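PDB 3SZP: transcriptional regulator, LysR family from Vibrio cholerae, which probably binds specific promoter DNA through an N-terminal winged helix-turn-helix domain and activates virulence gene transcription in Vibrio cholerae. Local coordinates for residues M105-F110 with I122-S127; R10-N15 with R53-T58. All coordinates share one frame; numbering follows the deposited sequence.

Contact 1 (M105-F110 with I122-S127)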
ATOM      1  N   MET A 105      -1.469  40.073   6.372  1.00 44.84           N
ATOM      2  CA  MET A 105      -1.768  40.680   7.657  1.00 44.54           C
ATOM      3  C   MET A 105      -0.594  40.718   8.628  1.00 42.74           C
ATOM      4  O   MET A 105      -0.450  41.682   9.367  1.00 42.01           O
ATOM      5  CB  MET A 105      -2.939  39.965   8.324  1.00 46.97           C
ATOM      6  CG  MET A 105      -4.096  40.870   8.660  1.00 47.74           C
ATOM      7  SD  MET A 105      -5.429  39.945   9.458  1.00 50.30           S
ATOM      8  CE  MET A 105      -4.490  39.080  10.710  1.00 49.93           C
ATOM      9  N   MET A 106       0.244  39.685   8.640  1.00 39.20           N
ATOM     10  CA  MET A 106       1.266  39.608   9.688  1.00 38.35           C
ATOM     11  C   MET A 106       2.712  39.871   9.297  1.00 37.04           C
ATOM     12  O   MET A 106       3.500  40.316  10.125  1.00 37.04           O
ATOM     13  CB  MET A 106       1.145  38.315  10.483  1.00 40.10           C
ATOM     14  CG  MET A 106       0.297  38.525  11.725  1.00 41.92           C
ATOM     15  SD  MET A 106      -0.788  37.152  12.017  1.00 45.78           S
ATOM     16  CE  MET A 106      -1.634  37.052  10.435  1.00 46.17           C
ATOM     17  N   MET A 107       3.048  39.606   8.042  1.00 27.06           N
ATOM     18  CA  MET A 107       4.428  39.782   7.572  1.00 26.82           C
ATOM     19  C   MET A 107       4.956  41.216   7.696  1.00 27.15           C
ATOM     20  O   MET A 107       6.114  41.405   8.054  1.00 28.06           O
ATOM     21  CB  MET A 107       4.604  39.279   6.138  1.00 26.98           C
ATOM     22  CG  MET A 107       4.710  37.771   6.016  1.00 27.18           C
ATOM     23  SD  MET A 107       5.912  37.020   7.125  1.00 27.65           S
ATOM     24  CE  MET A 107       7.425  37.911   6.713  1.00 28.23           C
ATOM     25  N   PRO A 108       4.123  42.226   7.384  1.00 26.34           N
ATOM     26  CA  PRO A 108       4.622  43.589   7.612  1.00 27.20           C
ATOM     27  C   PRO A 108       5.165  43.709   9.027  1.00 27.33           C
ATOM     28  O   PRO A 108       6.263  44.211   9.229  1.00 28.69           O
ATOM     29  CB  PRO A 108       3.370  44.461   7.419  1.00 27.19           C
ATOM     30  CG  PRO A 108       2.593  43.723   6.370  1.00 27.28           C
ATOM     31  CD  PRO A 108       2.802  42.230   6.730  1.00 26.50           C
ATOM     32  N   MET A 109       4.398  43.207   9.989  1.00 32.21           N
ATOM     33  CA  MET A 109       4.761  43.282  11.394  1.00 32.91           C
ATOM     34  C   MET A 109       5.991  42.414  11.702  1.00 34.06           C
ATOM     35  O   MET A 109       6.903  42.849  12.405  1.00 35.55           O
ATOM     36  CB  MET A 109       3.567  42.849  12.241  1.00 32.86           C
ATOM     37  CG  MET A 109       3.775  42.923  13.728  1.00 34.11           C
ATOM     38  SD  MET A 109       2.190  42.662  14.562  1.00 34.74           S
ATOM     39  CE  MET A 109       1.885  40.938  14.155  1.00 35.49           C
ATOM     40  N   PHE A 110       6.013  41.195  11.164  1.00 23.83           N
ATOM     41  CA  PHE A 110       7.134  40.302  11.388  1.00 25.47           C
ATOM     42  C   PHE A 110       8.397  40.904  10.780  1.00 26.92           C
ATOM     43  O   PHE A 110       9.477  40.827  11.356  1.00 29.47           O
ATOM     44  CB  PHE A 110       6.869  38.909  10.781  1.00 24.94           C
ATOM     45  CG  PHE A 110       5.771  38.145  11.473  1.00 25.24           C
ATOM     46  CD1 PHE A 110       5.230  38.617  12.657  1.00 26.23           C
ATOM     47  CD2 PHE A 110       5.297  36.933  10.959  1.00 25.23           C
ATOM     48  CE1 PHE A 110       4.221  37.908  13.321  1.00 27.68           C
ATOM     49  CE2 PHE A 110       4.285  36.220  11.623  1.00 26.74           C
ATOM     50  CZ  PHE A 110       3.743  36.712  12.794  1.00 28.28           C
ATOM     51  N   ILE A 122      13.648  34.252  13.253  1.00 31.36           N
ATOM     52  CA  ILE A 122      12.288  33.729  13.262  1.00 30.63           C
ATOM     53  C   ILE A 122      12.151  32.463  12.442  1.00 29.35           C
ATOM     54  O   ILE A 122      12.522  32.423  11.267  1.00 28.02           O
ATOM     55  CB  ILE A 122      11.264  34.752  12.753  1.00 29.37           C
ATOM     56  CG1 ILE A 122      11.195  35.945  13.703  1.00 30.95           C
ATOM     57  CG2 ILE A 122       9.886  34.093  12.621  1.00 28.24           C
ATOM     58  CD1 ILE A 122      10.065  36.935  13.368  1.00 29.35           C
ATOM     59  N   GLU A 123      11.635  31.427  13.094  1.00 40.71           N
ATOM     60  CA  GLU A 123      11.149  30.238  12.410  1.00 39.62           C
ATOM     61  C   GLU A 123       9.613  30.304  12.412  1.00 38.97           C
ATOM     62  O   GLU A 123       8.980  30.297  13.466  1.00 40.23           O
ATOM     63  CB  GLU A 123      11.645  28.963  13.091  1.00 40.81           C
ATOM     64  CG  GLU A 123      11.291  27.716  12.316  1.00 39.96           C
ATOM     65  CD  GLU A 123      11.558  26.445  13.079  1.00 41.24           C
ATOM     66  OE1 GLU A 123      12.543  26.384  13.839  1.00 42.41           O
ATOM     67  OE2 GLU A 123      10.768  25.491  12.918  1.00 41.16           O
ATOM     68  N   LEU A 124       9.033  30.395  11.220  1.00 30.05           N
ATOM     69  CA  LEU A 124       7.593  30.572  11.062  1.00 29.33           C
ATOM     70  C   LEU A 124       6.952  29.371  10.349  1.00 28.94           C
ATOM     71  O   LEU A 124       7.322  29.032   9.226  1.00 27.93           O
ATOM     72  CB  LEU A 124       7.315  31.855  10.278  1.00 27.61           C
ATOM     73  CG  LEU A 124       5.865  32.202   9.913  1.00 26.72           C
ATOM     74  CD1 LEU A 124       5.029  32.454  11.168  1.00 28.19           C
ATOM     75  CD2 LEU A 124       5.824  33.416   9.003  1.00 24.88           C
ATOM     76  N   MET A 125       6.009  28.726  11.025  1.00 37.14           N
ATOM     77  CA  MET A 125       5.255  27.618  10.456  1.00 37.24           C
ATOM     78  C   MET A 125       3.797  28.014  10.230  1.00 37.20           C
ATOM     79  O   MET A 125       3.104  28.425  11.154  1.00 38.07           O
ATOM     80  CB  MET A 125       5.323  26.401  11.375  1.00 38.84           C
ATOM     81  CG  MET A 125       4.346  25.302  11.006  1.00 39.35           C
ATOM     82  SD  MET A 125       4.953  24.247   9.667  1.00 38.90           S
ATOM     83  CE  MET A 125       6.406  23.511  10.443  1.00 39.90           C
ATOM     84  N   MET A 126       3.342  27.892   8.990  1.00 39.51           N
ATOM     85  CA  MET A 126       1.955  28.182   8.654  1.00 39.87           C
ATOM     86  C   MET A 126       1.126  26.922   8.519  1.00 41.12           C
ATOM     87  O   MET A 126       1.570  25.943   7.922  1.00 41.04           O
ATOM     88  CB  MET A 126       1.872  28.959   7.347  1.00 38.66           C
ATOM     89  CG  MET A 126       1.711  30.427   7.571  1.00 37.97           C
ATOM     90  SD  MET A 126       3.211  31.250   7.072  1.00 35.96           S
ATOM     91  CE  MET A 126       3.037  31.016   5.295  1.00 35.52           C
ATOM     92  N   SER A 127      -0.092  26.958   9.043  1.00 48.63           N
ATOM     93  CA  SER A 127      -1.037  25.858   8.828  1.00 49.92           C
ATOM     94  C   SER A 127      -2.480  26.343   8.923  1.00 50.70           C
ATOM     95  O   SER A 127      -2.761  27.344   9.569  1.00 50.61           O
ATOM     96  CB  SER A 127      -0.799  24.753   9.858  1.00 51.11           C
ATOM     97  OG  SER A 127      -0.708  25.341  11.146  1.00 51.28           O
TER

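Contact 2 (R10-N15 with R53-T58)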
ATOM      1  N   ARG A  10      14.577   8.139  14.723  1.00 31.18           N
ATOM      2  CA  ARG A  10      13.728   8.198  15.904  1.00 33.85           C
ATOM      3  C   ARG A  10      12.477   9.061  15.682  1.00 34.96           C
ATOM      4  O   ARG A  10      11.377   8.666  16.070  1.00 36.81           O
ATOM      5  CB  ARG A  10      14.513   8.723  17.103  1.00 34.70           C
ATOM      6  CG  ARG A  10      13.651   8.966  18.342  1.00 37.00           C
ATOM      7  CD  ARG A  10      14.454   9.583  19.483  1.00 37.75           C
ATOM      8  NE  ARG A  10      14.867  10.961  19.213  1.00 36.09           N
ATOM      9  CZ  ARG A  10      14.234  12.043  19.673  1.00 36.43           C
ATOM     10  NH1 ARG A  10      13.134  11.921  20.409  1.00 38.07           N
ATOM     11  NH2 ARG A  10      14.692  13.258  19.386  1.00 34.94           N
ATOM     12  N   LEU A  11      12.645  10.232  15.063  1.00 31.26           N
ATOM     13  CA  LEU A  11      11.530  11.161  14.874  1.00 32.85           C
ATOM     14  C   LEU A  11      10.517  10.598  13.889  1.00 34.21           C
ATOM     15  O   LEU A  11       9.307  10.808  14.026  1.00 36.47           O
ATOM     16  CB  LEU A  11      12.018  12.528  14.373  1.00 31.67           C
ATOM     17  CG  LEU A  11      12.913  13.398  15.255  1.00 30.68           C
ATOM     18  CD1 LEU A  11      13.191  14.738  14.565  1.00 29.80           C
ATOM     19  CD2 LEU A  11      12.295  13.623  16.625  1.00 32.27           C
ATOM     20  N   VAL A  12      11.023   9.907  12.873  1.00 26.84           N
ATOM     21  CA  VAL A  12      10.154   9.275  11.894  1.00 27.76           C
ATOM     22  C   VAL A  12       9.252   8.248  12.581  1.00 29.10           C
ATOM     23  O   VAL A  12       8.062   8.184  12.308  1.00 31.21           O
ATOM     24  CB  VAL A  12      10.970   8.615  10.774  1.00 25.30           C
ATOM     25  CG1 VAL A  12      10.123   7.599  10.019  1.00 25.67           C
ATOM     26  CG2 VAL A  12      11.550   9.694   9.821  1.00 25.24           C
ATOM     27  N   VAL A  13       9.828   7.462  13.484  1.00 32.17           N
ATOM     28  CA  VAL A  13       9.060   6.452  14.204  1.00 33.22           C
ATOM     29  C   VAL A  13       7.998   7.109  15.076  1.00 35.78           C
ATOM     30  O   VAL A  13       6.860   6.664  15.115  1.00 37.21           O
ATOM     31  CB  VAL A  13       9.971   5.560  15.091  1.00 32.33           C
ATOM     32  CG1 VAL A  13       9.138   4.579  15.899  1.00 33.37           C
ATOM     33  CG2 VAL A  13      10.978   4.821  14.240  1.00 29.97           C
ATOM     34  N   GLU A  14       8.373   8.181  15.764  1.00 53.88           N
ATOM     35  CA  GLU A  14       7.439   8.883  16.633  1.00 55.29           C
ATOM     36  C   GLU A  14       6.260   9.492  15.879  1.00 57.18           C
ATOM     37  O   GLU A  14       5.121   9.431  16.340  1.00 58.66           O
ATOM     38  CB  GLU A  14       8.165   9.955  17.430  1.00 54.35           C
ATOM     39  CG  GLU A  14       9.084   9.375  18.474  1.00 53.59           C
ATOM     40  CD  GLU A  14       9.908  10.434  19.163  1.00 52.99           C
ATOM     41  OE1 GLU A  14       9.753  11.638  18.819  1.00 52.73           O
ATOM     42  OE2 GLU A  14      10.717  10.057  20.051  1.00 52.99           O
ATOM     43  N   ASN A  15       6.536  10.080  14.720  1.00 39.73           N
ATOM     44  CA  ASN A  15       5.483  10.688  13.910  1.00 41.88           C
ATOM     45  C   ASN A  15       4.697   9.662  13.088  1.00 43.67           C
ATOM     46  O   ASN A  15       3.504   9.838  12.821  1.00 44.36           O
ATOM     47  CB  ASN A  15       6.061  11.781  13.011  1.00 41.30           C
ATOM     48  CG  ASN A  15       6.639  12.939  13.805  1.00 39.72           C
ATOM     49  OD1 ASN A  15       5.916  13.646  14.512  1.00 40.02           O
ATOM     50  ND2 ASN A  15       7.941  13.150  13.682  1.00 37.63           N
ATOM     51  N   ARG A  53       1.113   3.056   2.765  1.00106.70           N
ATOM     52  CA  ARG A  53       1.343   4.280   3.516  1.00104.14           C
ATOM     53  C   ARG A  53       1.957   3.883   4.855  1.00101.89           C
ATOM     54  O   ARG A  53       2.471   4.724   5.600  1.00101.63           O
ATOM     55  CB  ARG A  53       0.013   4.998   3.735  1.00106.13           C
ATOM     56  CG  ARG A  53       0.123   6.485   4.023  1.00105.24           C
ATOM     57  CD  ARG A  53      -0.959   7.257   3.271  1.00107.50           C
ATOM     58  NE  ARG A  53      -0.735   7.208   1.830  1.00108.78           N
ATOM     59  CZ  ARG A  53      -1.303   6.331   1.012  1.00112.08           C
ATOM     60  NH1 ARG A  53      -2.150   5.427   1.484  1.00114.38           N
ATOM     61  NH2 ARG A  53      -1.025   6.364  -0.281  1.00113.42           N
ATOM     62  N   LYS A  54       1.915   2.579   5.128  1.00 66.97           N
ATOM     63  CA  LYS A  54       2.279   2.015   6.425  1.00 65.52           C
ATOM     64  C   LYS A  54       3.790   1.899   6.614  1.00 62.96           C
ATOM     65  O   LYS A  54       4.491   1.235   5.836  1.00 62.27           O
ATOM     66  CB  LYS A  54       1.619   0.644   6.600  1.00 68.26           C
ATOM     67  CG  LYS A  54       1.670   0.068   8.010  1.00 67.72           C
ATOM     68  CD  LYS A  54       0.771  -1.178   8.134  1.00 71.27           C
ATOM     69  CE  LYS A  54       1.511  -2.493   7.823  1.00 71.36           C
ATOM     70  NZ  LYS A  54       2.029  -2.597   6.429  1.00 71.34           N
ATOM     71  N   LEU A  55       4.282   2.553   7.660  1.00 60.39           N
ATOM     72  CA  LEU A  55       5.682   2.468   8.038  1.00 59.06           C
ATOM     73  C   LEU A  55       5.839   1.558   9.257  1.00 58.46           C
ATOM     74  O   LEU A  55       5.196   1.763  10.281  1.00 59.54           O
ATOM     75  CB  LEU A  55       6.214   3.867   8.337  1.00 59.77           C
ATOM     76  CG  LEU A  55       7.690   4.009   8.680  1.00 58.38           C
ATOM     77  CD1 LEU A  55       8.163   5.404   8.322  1.00 59.15           C
ATOM     78  CD2 LEU A  55       7.916   3.708  10.155  1.00 58.26           C
ATOM     79  N   THR A  56       6.684   0.544   9.147  1.00 44.12           N
ATOM     80  CA  THR A  56       6.903  -0.359  10.267  1.00 43.81           C
ATOM     81  C   THR A  56       8.381  -0.690  10.440  1.00 42.71           C
ATOM     82  O   THR A  56       9.164  -0.598   9.501  1.00 42.15           O
ATOM     83  CB  THR A  56       6.136  -1.659  10.095  1.00 44.35           C
ATOM     84  OG1 THR A  56       6.694  -2.387   8.998  1.00 44.29           O
ATOM     85  CG2 THR A  56       4.653  -1.384   9.822  1.00 46.63           C
ATOM     86  N   LEU A  57       8.747  -1.100  11.648  1.00 32.29           N
ATOM     87  CA  LEU A  57      10.146  -1.305  12.008  1.00 31.70           C
ATOM     88  C   LEU A  57      10.562  -2.736  11.752  1.00 31.28           C
ATOM     89  O   LEU A  57       9.771  -3.660  11.947  1.00 31.64           O
ATOM     90  CB  LEU A  57      10.345  -0.981  13.486  1.00 32.58           C
ATOM     91  CG  LEU A  57      10.276   0.508  13.835  1.00 33.47           C
ATOM     92  CD1 LEU A  57      10.011   0.698  15.316  1.00 35.09           C
ATOM     93  CD2 LEU A  57      11.568   1.159  13.461  1.00 32.74           C
ATOM     94  N   THR A  58      11.801  -2.923  11.305  1.00 30.71           N
ATOM     95  CA  THR A  58      12.345  -4.267  11.239  1.00 30.82           C
ATOM     96  C   THR A  58      12.684  -4.634  12.679  1.00 31.15           C
ATOM     97  O   THR A  58      12.477  -3.806  13.575  1.00 31.53           O
ATOM     98  CB  THR A  58      13.597  -4.301  10.369  1.00 30.88           C
ATOM     99  OG1 THR A  58      14.588  -3.429  10.934  1.00 30.79           O
ATOM    100  CG2 THR A  58      13.256  -3.833   8.944  1.00 31.04           C
TER

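Contact 1 (M105-F110 with I122-S127)
Helix segment 105-110 runs antiparallel to strand segment 122-127 at 175°, and of all their residues Phe110 and Ile122 bring their CA atoms closest, to 8.6 Å. With the two axes still 12.4 Å apart, long side chains fill the space between them. Leu124 is the hub. CG anti to the backbone N (chi1 176°) puts the fork of the leucine before the helix, with CD2 the methyl turned more directly to it. CD1 lies 3.9 Å from Phe110 CE2, approaching the ring obliquely, while CD2 sits 4.1 Å from Phe110 CD2; the two side chains cross at about a right angle. The same CD2 also meets the thioether of Met107, 4.1 Å from SD; the bend at chi2 (-50°) places this sulfur toward the strand, and chi3 turns CE back. Ile122 takes a lesser part, its CD1 lying near the carbonyl O of Phe110. On one face of the Phe110 ring, toward the rim, Met106 O sits 3.4 Å above the plane; it also accepts the hydrogen bond from the backbone N of Phe110, just past the kink at Pro108 and Met109. Ring contact with Phe142 adds to the packing of Phe110. Phe215 of a second subunit packs on Leu124 and Val222 of that subunit on Met107, while Ile122 to Leu124 continue the sheet into the same neighbour. No hydrogen bond joins the two segments; the buried contact is apolar and so sets little directional constraint, with helix 102-116 lying over the strand that pairs across the subunit interface.

Contact 2 (R10-N15 with R53-T58)
No flat group of either segment enters the seam where Val12 and Val13 meet Leu55 and Leu57: the guanidinium of Arg10 lies farther round the helix, with Leu11 CD2 3.6 Å above one face and offset toward its rim. Its NH1 forms a salt bridge with Glu14 one turn on, 3.1 Å from OE2, although the hydrogen bond within it is weak and bent (129°). NH2 is held by Asn7, and the arginine also packs on Ser69 and Leu72 of helix 59-83. The amide of Asn15 folds back on the helix, its ND2 2.7 Å from Leu11 O in another weak, bent bond. Across the seam only aliphatic methyls meet. Val12 points CG1, anti to its own N, at the CD1 methyl of Leu55; at 3.4 Å the pair is tighter than usual van der Waals contact, and the side chains cross at about a right angle. Val13 offers both branches to the fork of Leu57: CG2 lies 3.8 Å from Leu57 CD2, and CG1 is 4.0 Å from Leu57 CD1, two methyls facing two methyls. With CG anti to the carbonyl carbon (chi1 -72°), Leu57 swings its fork to Val13 although its CB does not point at the helix. Leu48 of the partner strand touches both leucines, Tyr18 and Thr21 of helix 18-25 border Val12, and Tyr65 of helix 59-83 borders Val13. Thr58 then caps the start of helix 59-83. The first helix packs against the two-stranded hairpin 48-57, the wing of the winged helix-turn-helix domain of LysR-type regulators.

In the fold
Along the chain contact 2 closes before contact 1 opens, and the two share no helix, strand or sheet. Contact 2 joins the first helix to the wing of the N-terminal DNA-binding domain; contact 1 lies in the beta-alpha-beta unit formed by strand 91-98, helix 102-116 and strand 120-127 of the substrate-binding-like regulatory domain. Long helix 59-83 follows contact 2 directly and leads toward the regulatory domain, where strand 91-98 precedes contact 1. The centres of contacts 1 and 2 are about 31 Å apart and their nearest atoms about 11 Å, without touching. Both regions meet other subunits of the four-chain assembly, consistent with the LysR arrangement in which paired regulatory domains position the DNA-binding domains.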